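Local coordinates for putative protease (Parabacteroides distasonis ATCC 8503, PDB 3KD4), which is of unknown function but is possibly an exported protease, with no established substrate, at residues K144-V149 against I174-W179; V11-T16 against Q23-S28; D129-L134 against H202-T207; D53-K58 against G123-L128. All coordinates share one frame; numbering follows the deposited sequence.

Contact 1 (K144-V149 against I174-W179). With PO4 (phosphate ion), chain D.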
# COMPACT_ATOMS: atom_id res chain seq x y z
N LYS A 144 14.44 -20.94 -2.92
CA LYS A 144 15.44 -20.79 -4.00
C LYS A 144 14.91 -19.86 -5.04
O LYS A 144 13.75 -19.99 -5.45
CB LYS A 144 15.77 -22.15 -4.63
CG LYS A 144 16.55 -23.06 -3.64
CD LYS A 144 16.92 -24.44 -4.20
CE LYS A 144 17.92 -25.15 -3.24
NZ LYS A 144 19.33 -24.52 -3.17
N VAL A 145 15.71 -18.86 -5.39
CA VAL A 145 15.33 -17.89 -6.42
C VAL A 145 16.46 -17.78 -7.40
O VAL A 145 17.66 -17.84 -7.03
CB VAL A 145 14.93 -16.49 -5.85
CG1 VAL A 145 13.60 -16.62 -5.10
CG2 VAL A 145 16.02 -15.89 -4.89
N SER A 146 16.08 -17.63 -8.67
CA SER A 146 17.02 -17.70 -9.77
C SER A 146 16.64 -16.71 -10.85
O SER A 146 15.46 -16.57 -11.17
CB SER A 146 16.91 -19.12 -10.38
OG SER A 146 17.72 -19.26 -11.47
N ILE A 147 17.62 -16.01 -11.41
CA ILE A 147 17.36 -15.09 -12.55
C ILE A 147 18.32 -15.45 -13.67
O ILE A 147 19.49 -15.63 -13.40
CB ILE A 147 17.60 -13.64 -12.16
CG1 ILE A 147 16.67 -13.21 -11.01
CG2 ILE A 147 17.40 -12.67 -13.39
CD1 ILE A 147 17.16 -11.85 -10.30
N SER A 148 17.81 -15.64 -14.89
CA SER A 148 18.66 -15.96 -16.05
C SER A 148 18.37 -14.98 -17.14
O SER A 148 17.21 -14.74 -17.45
CB SER A 148 18.36 -17.36 -16.59
OG SER A 148 18.52 -18.30 -15.57
N VAL A 149 19.44 -14.42 -17.71
CA VAL A 149 19.35 -13.45 -18.81
C VAL A 149 20.48 -13.78 -19.81
O VAL A 149 21.45 -14.48 -19.46
CB VAL A 149 19.43 -11.98 -18.34
CG1 VAL A 149 18.47 -11.70 -17.16
CG2 VAL A 149 20.87 -11.59 -17.95
N ILE A 174 24.22 -17.83 -21.36
CA ILE A 174 23.26 -17.31 -20.39
C ILE A 174 23.99 -17.00 -19.09
O ILE A 174 24.86 -17.73 -18.62
CB ILE A 174 22.12 -18.32 -20.09
CG1 ILE A 174 21.30 -18.61 -21.36
CG2 ILE A 174 21.19 -17.83 -18.93
CD1 ILE A 174 20.63 -19.97 -21.32
N LYS A 175 23.61 -15.88 -18.50
CA LYS A 175 24.13 -15.45 -17.23
C LYS A 175 23.02 -15.73 -16.19
O LYS A 175 21.87 -15.30 -16.36
CB LYS A 175 24.47 -13.96 -17.38
CG LYS A 175 24.49 -13.16 -16.15
CD LYS A 175 25.18 -11.80 -16.37
CE LYS A 175 24.33 -10.81 -17.17
NZ LYS A 175 25.06 -9.52 -17.33
N GLU A 176 23.35 -16.49 -15.16
CA GLU A 176 22.39 -16.86 -14.14
C GLU A 176 22.90 -16.49 -12.75
O GLU A 176 24.09 -16.61 -12.45
CB GLU A 176 22.11 -18.35 -14.19
CG GLU A 176 21.12 -18.79 -13.15
CD GLU A 176 20.86 -20.25 -13.21
OE1 GLU A 176 21.34 -20.89 -14.18
OE2 GLU A 176 20.19 -20.77 -12.29
N VAL A 177 21.99 -16.01 -11.90
CA VAL A 177 22.33 -15.75 -10.53
C VAL A 177 21.24 -16.38 -9.66
O VAL A 177 20.05 -16.35 -10.01
CB VAL A 177 22.49 -14.23 -10.26
CG1 VAL A 177 21.25 -13.47 -10.66
CG2 VAL A 177 22.81 -13.96 -8.82
N HIS A 178 21.66 -16.99 -8.57
CA HIS A 178 20.72 -17.63 -7.69
C HIS A 178 21.05 -17.42 -6.24
O HIS A 178 22.21 -17.14 -5.89
CB HIS A 178 20.53 -19.13 -8.02
CG HIS A 178 21.76 -19.97 -7.90
ND1 HIS A 178 22.62 -20.21 -8.95
CD2 HIS A 178 22.25 -20.68 -6.85
CE1 HIS A 178 23.59 -21.02 -8.55
NE2 HIS A 178 23.39 -21.30 -7.28
N TRP A 179 20.02 -17.52 -5.40
CA TRP A 179 20.19 -17.44 -3.97
C TRP A 179 19.39 -18.58 -3.30
O TRP A 179 18.34 -18.97 -3.82
CB TRP A 179 19.61 -16.12 -3.45
CG TRP A 179 20.16 -14.86 -3.97
CD1 TRP A 179 20.92 -13.98 -3.27
CD2 TRP A 179 19.92 -14.25 -5.26
NE1 TRP A 179 21.20 -12.88 -4.04
CE2 TRP A 179 20.59 -13.00 -5.26
CE3 TRP A 179 19.20 -14.61 -6.39
CZ2 TRP A 179 20.60 -12.15 -6.37
CZ3 TRP A 179 19.20 -13.76 -7.50
CH2 TRP A 179 19.90 -12.55 -7.48
P PO4 D . 28.12 -10.62 -19.16
O1 PO4 D . 27.94 -12.08 -19.48
O2 PO4 D . 26.79 -9.94 -19.38
O3 PO4 D . 28.55 -10.46 -17.72
O4 PO4 D . 29.17 -10.03 -20.06
O HOH W 1 20.05 -20.52 -16.49

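Contact 2 (V11-T16 against Q23-S28). With GOL (glycerol), chain H.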
# COMPACT_ATOMS: atom_id res chain seq x y z
N VAL A 11 9.97 -23.45 -1.54
CA VAL A 11 9.57 -22.50 -2.55
C VAL A 11 10.74 -22.38 -3.56
O VAL A 11 11.95 -22.29 -3.16
CB VAL A 11 9.22 -21.14 -1.91
CG1 VAL A 11 8.95 -20.07 -2.94
CG2 VAL A 11 8.01 -21.30 -0.94
N SER A 12 10.42 -22.39 -4.84
CA SER A 12 11.43 -22.12 -5.87
C SER A 12 10.82 -21.21 -6.91
O SER A 12 9.72 -21.50 -7.40
CB SER A 12 11.94 -23.42 -6.47
OG SER A 12 13.08 -23.19 -7.27
N LYS A 13 11.47 -20.08 -7.18
CA LYS A 13 10.99 -19.15 -8.22
C LYS A 13 12.14 -18.88 -9.16
O LYS A 13 13.28 -18.66 -8.71
CB LYS A 13 10.47 -17.85 -7.62
CG LYS A 13 9.23 -18.08 -6.77
CD LYS A 13 8.73 -16.84 -6.08
CE LYS A 13 7.35 -17.14 -5.42
NZ LYS A 13 6.81 -15.96 -4.72
N ALA A 14 11.86 -18.93 -10.46
CA ALA A 14 12.89 -18.75 -11.46
C ALA A 14 12.38 -17.82 -12.54
O ALA A 14 11.29 -18.06 -13.09
CB ALA A 14 13.31 -20.11 -12.05
N TRP A 15 13.14 -16.76 -12.85
CA TRP A 15 12.79 -15.86 -13.92
C TRP A 15 13.84 -16.01 -15.01
O TRP A 15 15.04 -16.13 -14.72
CB TRP A 15 12.76 -14.39 -13.47
CG TRP A 15 11.70 -14.00 -12.52
CD1 TRP A 15 10.54 -13.37 -12.79
CD2 TRP A 15 11.74 -14.20 -11.11
NE1 TRP A 15 9.83 -13.15 -11.62
CE2 TRP A 15 10.57 -13.64 -10.57
CE3 TRP A 15 12.68 -14.75 -10.24
CZ2 TRP A 15 10.29 -13.65 -9.21
CZ3 TRP A 15 12.39 -14.80 -8.88
CH2 TRP A 15 11.19 -14.26 -8.39
N THR A 16 13.39 -16.02 -16.25
CA THR A 16 14.24 -16.10 -17.40
C THR A 16 13.85 -15.03 -18.42
O THR A 16 12.68 -14.91 -18.79
CB THR A 16 14.10 -17.46 -18.07
OG1 THR A 16 14.29 -18.47 -17.08
CG2 THR A 16 15.10 -17.61 -19.23
N GLN A 23 9.82 -13.99 -21.94
CA GLN A 23 10.16 -14.30 -20.56
C GLN A 23 9.47 -15.56 -20.11
O GLN A 23 8.46 -16.01 -20.68
CB GLN A 23 9.80 -13.14 -19.61
CG GLN A 23 10.60 -11.89 -19.92
CD GLN A 23 10.35 -10.75 -18.96
OE1 GLN A 23 9.87 -10.96 -17.85
NE2 GLN A 23 10.70 -9.53 -19.37
N GLU A 24 10.04 -16.16 -19.07
CA GLU A 24 9.35 -17.20 -18.35
C GLU A 24 9.47 -16.87 -16.89
O GLU A 24 10.55 -16.42 -16.41
CB GLU A 24 9.91 -18.59 -18.68
CG GLU A 24 9.27 -19.70 -17.82
CD GLU A 24 9.66 -21.15 -18.21
OE1 GLU A 24 10.53 -21.30 -19.07
OE2 GLU A 24 9.11 -22.12 -17.62
N TYR A 25 8.38 -17.07 -16.17
CA TYR A 25 8.38 -17.12 -14.72
C TYR A 25 7.87 -18.51 -14.27
O TYR A 25 6.80 -18.95 -14.68
CB TYR A 25 7.49 -16.01 -14.14
CG TYR A 25 7.20 -16.16 -12.65
CD1 TYR A 25 8.21 -16.02 -11.72
CD2 TYR A 25 5.91 -16.46 -12.17
CE1 TYR A 25 7.97 -16.15 -10.36
CE2 TYR A 25 5.65 -16.59 -10.77
CZ TYR A 25 6.69 -16.44 -9.89
OH TYR A 25 6.51 -16.55 -8.53
N ARG A 26 8.66 -19.22 -13.49
CA ARG A 26 8.29 -20.55 -13.03
C ARG A 26 8.29 -20.56 -11.51
O ARG A 26 9.25 -20.11 -10.87
CB ARG A 26 9.22 -21.62 -13.56
CG ARG A 26 8.81 -23.05 -13.15
CD ARG A 26 9.50 -24.12 -13.98
NE ARG A 26 9.02 -25.47 -13.58
CZ ARG A 26 9.36 -26.58 -14.21
NH1 ARG A 26 10.15 -26.52 -15.28
NH2 ARG A 26 8.89 -27.74 -13.81
N SER A 27 7.17 -21.02 -10.95
CA SER A 27 6.97 -21.00 -9.50
C SER A 27 6.60 -22.37 -9.04
O SER A 27 5.63 -22.92 -9.55
CB SER A 27 5.82 -20.04 -9.11
OG SER A 27 5.43 -20.23 -7.76
N SER A 28 7.39 -22.95 -8.12
CA SER A 28 6.96 -24.21 -7.47
C SER A 28 6.96 -24.07 -5.99
O SER A 28 7.73 -23.27 -5.40
CB SER A 28 7.78 -25.46 -7.84
OG SER A 28 9.09 -25.25 -7.44
C1 GOL H . 15.02 -23.00 -18.52
O1 GOL H . 15.15 -23.48 -17.19
C2 GOL H . 14.42 -21.59 -18.47
O2 GOL H . 15.41 -20.80 -17.80
C3 GOL H . 14.09 -21.12 -19.90
O3 GOL H . 12.83 -20.43 -20.04
O HOH W 2 11.16 -22.54 -10.10

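Contact 3 (D129-L134 against H202-T207)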
# COMPACT_ATOMS: atom_id res chain seq x y z
N ASP A 129 11.98 -7.35 -14.81
CA ASP A 129 11.72 -6.34 -13.80
C ASP A 129 11.01 -7.03 -12.60
O ASP A 129 9.84 -7.35 -12.70
CB ASP A 129 10.83 -5.25 -14.43
CG ASP A 129 10.74 -3.96 -13.59
OD1 ASP A 129 11.08 -3.95 -12.37
OD2 ASP A 129 10.30 -2.94 -14.19
N ILE A 130 11.76 -7.28 -11.54
CA ILE A 130 11.34 -8.16 -10.45
C ILE A 130 11.34 -7.37 -9.14
O ILE A 130 12.25 -6.58 -8.90
CB ILE A 130 12.32 -9.35 -10.32
CG1 ILE A 130 12.30 -10.22 -11.60
CG2 ILE A 130 11.98 -10.26 -9.16
CD1 ILE A 130 13.54 -11.11 -11.71
N ASN A 131 10.30 -7.58 -8.34
CA ASN A 131 10.22 -7.13 -6.98
C ASN A 131 9.41 -8.18 -6.20
O ASN A 131 8.20 -8.04 -6.04
CB ASN A 131 9.51 -5.77 -6.89
CG ASN A 131 9.34 -5.29 -5.46
OD1 ASN A 131 10.21 -5.51 -4.61
ND2 ASN A 131 8.23 -4.63 -5.20
N GLU A 132 10.07 -9.22 -5.73
CA GLU A 132 9.34 -10.37 -5.23
C GLU A 132 9.50 -10.51 -3.73
O GLU A 132 10.60 -10.61 -3.22
CB GLU A 132 9.81 -11.64 -5.92
CG GLU A 132 8.94 -12.85 -5.63
CD GLU A 132 7.64 -12.85 -6.42
OE1 GLU A 132 7.47 -11.96 -7.28
OE2 GLU A 132 6.81 -13.74 -6.17
N ARG A 133 8.38 -10.51 -3.03
CA ARG A 133 8.36 -10.83 -1.61
C ARG A 133 8.65 -12.31 -1.40
O ARG A 133 7.98 -13.12 -2.01
CB ARG A 133 6.96 -10.53 -1.05
CG ARG A 133 6.87 -10.67 0.43
CD ARG A 133 5.44 -10.54 0.96
NE ARG A 133 4.67 -11.76 0.68
CZ ARG A 133 3.69 -11.86 -0.20
NH1 ARG A 133 3.29 -10.81 -0.90
NH2 ARG A 133 3.10 -13.02 -0.38
N LEU A 134 9.60 -12.65 -0.52
CA LEU A 134 9.96 -14.03 -0.25
C LEU A 134 9.45 -14.56 1.11
O LEU A 134 9.32 -15.77 1.32
CB LEU A 134 11.48 -14.18 -0.35
CG LEU A 134 12.10 -13.72 -1.69
CD1 LEU A 134 13.60 -13.97 -1.70
CD2 LEU A 134 11.41 -14.41 -2.89
N HIS A 202 13.16 -9.67 0.16
CA HIS A 202 12.61 -9.34 -1.12
C HIS A 202 13.73 -9.41 -2.15
O HIS A 202 14.83 -8.86 -1.91
CB HIS A 202 12.11 -7.89 -1.18
CG HIS A 202 10.72 -7.69 -0.72
ND1 HIS A 202 10.38 -7.71 0.62
CD2 HIS A 202 9.59 -7.37 -1.40
CE1 HIS A 202 9.08 -7.45 0.74
NE2 HIS A 202 8.58 -7.25 -0.47
N LEU A 203 13.44 -9.99 -3.31
CA LEU A 203 14.38 -9.98 -4.43
C LEU A 203 13.94 -8.85 -5.36
O LEU A 203 12.77 -8.81 -5.80
CB LEU A 203 14.34 -11.33 -5.15
CG LEU A 203 15.20 -11.45 -6.42
CD1 LEU A 203 16.70 -11.35 -6.01
CD2 LEU A 203 14.88 -12.74 -7.16
N VAL A 204 14.86 -7.94 -5.67
CA VAL A 204 14.63 -6.84 -6.59
C VAL A 204 15.70 -6.89 -7.66
O VAL A 204 16.89 -7.03 -7.36
CB VAL A 204 14.64 -5.47 -5.86
CG1 VAL A 204 14.37 -4.28 -6.85
CG2 VAL A 204 13.64 -5.52 -4.69
N ALA A 205 15.27 -6.81 -8.91
CA ALA A 205 16.18 -6.98 -10.04
C ALA A 205 15.60 -6.35 -11.28
O ALA A 205 14.36 -6.26 -11.46
CB ALA A 205 16.51 -8.50 -10.29
N SER A 206 16.51 -5.97 -12.17
CA SER A 206 16.15 -5.27 -13.39
C SER A 206 17.18 -5.47 -14.48
O SER A 206 18.38 -5.47 -14.20
CB SER A 206 16.05 -3.77 -13.09
OG SER A 206 15.86 -2.99 -14.24
N THR A 207 16.71 -5.59 -15.72
CA THR A 207 17.57 -5.57 -16.88
C THR A 207 17.49 -4.26 -17.65
O THR A 207 18.08 -4.15 -18.73
CB THR A 207 17.34 -6.77 -17.83
OG1 THR A 207 16.04 -6.71 -18.40
CG2 THR A 207 17.57 -8.15 -17.11

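Contact 4 (D53-K58 against G123-L128)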
# COMPACT_ATOMS: atom_id res chain seq x y z
N ASP A 53 -3.49 -12.02 -23.54
CA ASP A 53 -3.08 -11.40 -24.79
C ASP A 53 -1.58 -11.61 -25.07
O ASP A 53 -1.17 -11.61 -26.22
CB ASP A 53 -3.36 -9.92 -24.80
CG ASP A 53 -4.85 -9.59 -24.86
OD1 ASP A 53 -5.68 -10.47 -25.15
OD2 ASP A 53 -5.17 -8.43 -24.58
N PHE A 54 -0.76 -11.78 -24.03
CA PHE A 54 0.67 -12.00 -24.22
C PHE A 54 1.24 -13.13 -23.40
O PHE A 54 2.44 -13.46 -23.54
CB PHE A 54 1.44 -10.73 -23.85
CG PHE A 54 1.10 -9.54 -24.74
CD1 PHE A 54 0.01 -8.75 -24.48
CD2 PHE A 54 1.89 -9.25 -25.84
CE1 PHE A 54 -0.31 -7.67 -25.33
CE2 PHE A 54 1.58 -8.16 -26.68
CZ PHE A 54 0.49 -7.38 -26.41
N GLN A 55 0.43 -13.73 -22.53
CA GLN A 55 0.96 -14.75 -21.63
C GLN A 55 0.21 -16.05 -21.73
O GLN A 55 -1.01 -16.07 -21.94
CB GLN A 55 0.95 -14.27 -20.18
CG GLN A 55 1.69 -12.95 -19.99
CD GLN A 55 1.73 -12.48 -18.56
OE1 GLN A 55 0.71 -12.36 -17.90
NE2 GLN A 55 2.94 -12.21 -18.07
N THR A 56 0.92 -17.14 -21.51
CA THR A 56 0.22 -18.41 -21.32
C THR A 56 0.66 -19.06 -20.02
O THR A 56 1.81 -18.94 -19.56
CB THR A 56 0.42 -19.38 -22.46
OG1 THR A 56 1.82 -19.67 -22.57
CG2 THR A 56 -0.14 -18.81 -23.75
N LEU A 57 -0.31 -19.71 -19.39
CA LEU A 57 -0.12 -20.42 -18.14
C LEU A 57 0.08 -21.88 -18.42
O LEU A 57 -0.72 -22.48 -19.11
CB LEU A 57 -1.34 -20.25 -17.24
CG LEU A 57 -1.36 -21.00 -15.88
CD1 LEU A 57 -0.21 -20.59 -14.99
CD2 LEU A 57 -2.74 -20.72 -15.19
N LYS A 58 1.15 -22.45 -17.90
CA LYS A 58 1.38 -23.87 -18.06
C LYS A 58 1.51 -24.50 -16.69
O LYS A 58 2.41 -24.15 -15.91
CB LYS A 58 2.65 -24.03 -18.85
CG LYS A 58 3.23 -25.39 -18.89
CD LYS A 58 2.30 -26.41 -19.49
CE LYS A 58 3.06 -27.70 -19.80
NZ LYS A 58 4.42 -27.35 -20.39
N GLY A 123 7.61 -8.57 -26.83
CA GLY A 123 6.87 -7.35 -27.09
C GLY A 123 5.91 -6.90 -26.00
O GLY A 123 5.07 -6.03 -26.24
N TYR A 124 5.92 -7.53 -24.84
CA TYR A 124 4.99 -7.18 -23.78
C TYR A 124 5.76 -6.48 -22.66
O TYR A 124 5.38 -5.43 -22.21
CB TYR A 124 4.32 -8.44 -23.21
CG TYR A 124 3.27 -8.17 -22.16
CD1 TYR A 124 2.19 -7.36 -22.44
CD2 TYR A 124 3.37 -8.73 -20.89
CE1 TYR A 124 1.20 -7.11 -21.50
CE2 TYR A 124 2.36 -8.49 -19.92
CZ TYR A 124 1.29 -7.67 -20.24
OH TYR A 124 0.29 -7.39 -19.30
N TYR A 125 6.86 -7.06 -22.19
CA TYR A 125 7.64 -6.41 -21.14
C TYR A 125 8.88 -5.77 -21.75
O TYR A 125 9.61 -6.45 -22.43
CB TYR A 125 8.03 -7.42 -20.10
CG TYR A 125 6.91 -7.88 -19.22
CD1 TYR A 125 5.99 -6.97 -18.69
CD2 TYR A 125 6.79 -9.20 -18.87
CE1 TYR A 125 4.96 -7.41 -17.86
CE2 TYR A 125 5.77 -9.64 -18.00
CZ TYR A 125 4.85 -8.73 -17.53
OH TYR A 125 3.83 -9.15 -16.68
N PRO A 126 9.14 -4.48 -21.46
CA PRO A 126 10.37 -3.85 -21.94
C PRO A 126 11.64 -4.47 -21.37
O PRO A 126 12.68 -4.38 -22.01
CB PRO A 126 10.24 -2.41 -21.46
CG PRO A 126 8.83 -2.18 -21.22
CD PRO A 126 8.26 -3.51 -20.78
N ALA A 127 11.55 -5.10 -20.21
CA ALA A 127 12.74 -5.60 -19.52
C ALA A 127 12.33 -6.67 -18.51
O ALA A 127 11.16 -6.83 -18.23
CB ALA A 127 13.47 -4.41 -18.80
N LEU A 128 13.30 -7.42 -17.98
CA LEU A 128 13.05 -8.26 -16.81
C LEU A 128 13.05 -7.31 -15.61
O LEU A 128 13.99 -6.56 -15.40
CB LEU A 128 14.11 -9.36 -16.68
CG LEU A 128 13.94 -10.32 -15.51
CD1 LEU A 128 12.54 -11.00 -15.55
CD2 LEU A 128 15.00 -11.44 -15.44
O HOH W 3 3.90 -11.32 -15.51

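Contact 1 (K144-V149 against I174-W179)
Val145 CG2 lies 3.7 Å from Trp179 CE3, and Ile147 CD1 comes obliquely to the far end of the same indole, 4.0 Å from CZ3. Both belong to the tight, apolar face of an antiparallel pair in the mixed sheet of the DUF3857 region. Trp179 CG stands beside its own backbone N (chi1 -59°), and the indole takes Val177 CG2 on one face and Val145 O in plane at its edge. Val145 O also accepts Trp179 N at 2.9 Å. Leu203 and Cys157 of strands 202-206 and 156-160 pack onto these residues. The reverse face, with Ser146, Ser148, Glu176 and His178, is looser and polar. In one of two modelled conformers, extended Glu176 directs its carboxylate at the serines, and a water donating to OE1 is also bonded to Ser148 OG; the disorder makes this link doubtful. Lys175 starts on the apolar face with CE 3.6 Å from Val149 CG2, then a bend at chi3 (74°) carries NZ away to Thr153 O and, at 2.7 Å, to O2 of a phosphate probably from the crystallisation liquor. A leucine in its place is likely to leave both oxygens without their ammonium donor. Six backbone hydrogen bonds thus fix the register, while one face buries Val145, Ile147, Val149, Val177 and Trp179 and the other carries polar groups, of which Glu176 takes two conformations.

Contact 2 (V11-T16 against Q23-S28)
Trp15 and Tyr25, a non-hydrogen-bonded pair of the hairpin made by strands 6-17 and 23-33, lay their rings together obliquely, neither stacked nor edge-to-face. The tyrosine and the five-membered ring have centroids 4.8 Å apart and planes at 39°. Tyr25 CD1 comes over one indole face near its rim, 3.3 Å from Trp15 NE1. Tyr25 CG is anti to the backbone N (chi1 168°) and Trp15 CG lies beside its own (chi1 -68°); on antiparallel strands this tips both rings the same way along the sheet, toward Lys13. Tyr25 OH thereby meets the extended lysine chain, 3.3 Å from Lys13 CE, while NZ passes on to a salt bridge with Glu132. Replacing Trp15 by serine would remove the indole that Tyr25 leans on and is likely to leave that ring free to turn, with a gap opened beside Ile130. The reverse face is polar. Thr16 OG1 and O2 of a glycerol, probably from the crystallisation liquor, share a hydrogen bond of 2.7 Å, and the glycerol's O3 donates to Glu24 OE1 at 2.6 Å. Arg26 turns its guanidinium away to Asp115 of strand 111-120, and a water donates to its backbone O. Between the faces, three hydrogen-bonded pairs lock the strands, among them Ala14 N to Arg26 O at 2.9 Å. The hairpin is therefore two-sided: its aromatic face packs on strand 129-133, while hydroxyl and carboxylate groups on the other face can bind a small polyol.

Contact 3 (D129-L134 against H202-T207)
His202 CG lies beside its backbone N with chi1 at -87°, and this turn lays the imidazole against Arg133, whose CA sits over one face of the ring, 3.8 Å from the centroid. Arg133 CG points anti to the backbone N (chi1 -174°), keeping CG 3.9 Å from His202 NE2 while the guanidinium leaves for Gln135 O and Glu136. The two residues form a non-hydrogen-bonded pair in a three-stranded antiparallel sheet, where strand 202-206 runs between 129-133 and 156-160. A hydrogen bond from ND1 to Ser200 O fixes the rotation of the imidazole. On the same face, the Asn131 and Val204 side chains run side by side, with OD1 3.4 Å from Val204 CG2; ND2 has a weak bond to Ala323 O. The reverse face is apolar along its middle: Ile130 CD1 is 4.2 Å from Ala205 CB, and Ile130 CG2 approaches Leu203 CD2 to 4.3 Å. Trp15 and Ile147 of the large sheet press on this patch, joining the small sheet to the large one. Glu132, on the same side, bends away to its salt bridge with Lys13. Four backbone hydrogen bonds hold the strands in register. They are not equally direct: Glu132 N meets Leu203 O in the carbonyl plane at 2.7 Å, whereas Ala205 N approaches Ile130 O at 3.0 Å, tilted 35° from the carbonyl plane.

Contact 4 (D53-K58 against G123-L128)
Gln55 NE2 donates to a water at 2.9 Å that is also bonded to Tyr125 OH, and it has a second hydrogen-bond partner in Thr120 OG1. The amide stands almost square to the Tyr125 ring, planes 81° apart, and the water lies in plane at the ring's edge. At the other end of the amide, OE1 accepts Asn51 N, which fixes the flip of the group. Tyr125 OH also bonds to Ala267 O. Next to this polar cluster, Phe54 and Tyr124 meet with planes only 18° apart but strongly displaced, so only their rims lie over one another, with centroids 4.7 Å apart. The close approach is at those rims, where CD1 of Phe54 and CD1 of Tyr124 are 3.3 Å apart. A CH-pi contact adds to it: Phe54 CB lies over the Tyr124 face, 4.0 Å from its centroid. Tyr124 CG is anti to the backbone N (chi1 -176°), which lays the ring against Phe54 and lets OH bond to Asn51 ND2. Its CD2 rests 3.5 Å above the plane of Tyr125, over the ring centre, and Phe54, Tyr124 and Tyr125 follow one another as a run of aromatic rings. Gly123, early in the loop, has a backbone at which a CB would jam against the preceding carbonyl. The contact thus ties the start of strand 55-65, antiparallel to strand 111-120, to the loop that leaves 111-120 for strand 129-133, with Tyr50 of strand 45-50 and Met268 of another loop also packed on Gln55.

Contacts 1 and 2, centres about 10 Å apart, are pairs of one sheet, whose strands 140-150 and 6-17 run parallel and bond through Ser148 N to Trp15 O (2.8 Å). Contact 3, in a second sheet, packs on one face of this sheet, its centre about 12 Å from each: Ile147 CD1 is 3.4 Å from Ala205 CB, and Lys13 NZ forms a 2.7 Å salt bridge with Glu132 OE2. Contact 4 joins them through its loop, where Leu128 N bonds to Thr207 OG1 (2.9 Å) and Leu128 CD2 touches Ile147 CG2 (3.4 Å). No active site is known here; a phosphate binds at contact 1 and a glycerol at contact 2, both probably from the crystallisation liquor, and further glycerols lie near contacts 3 and 4.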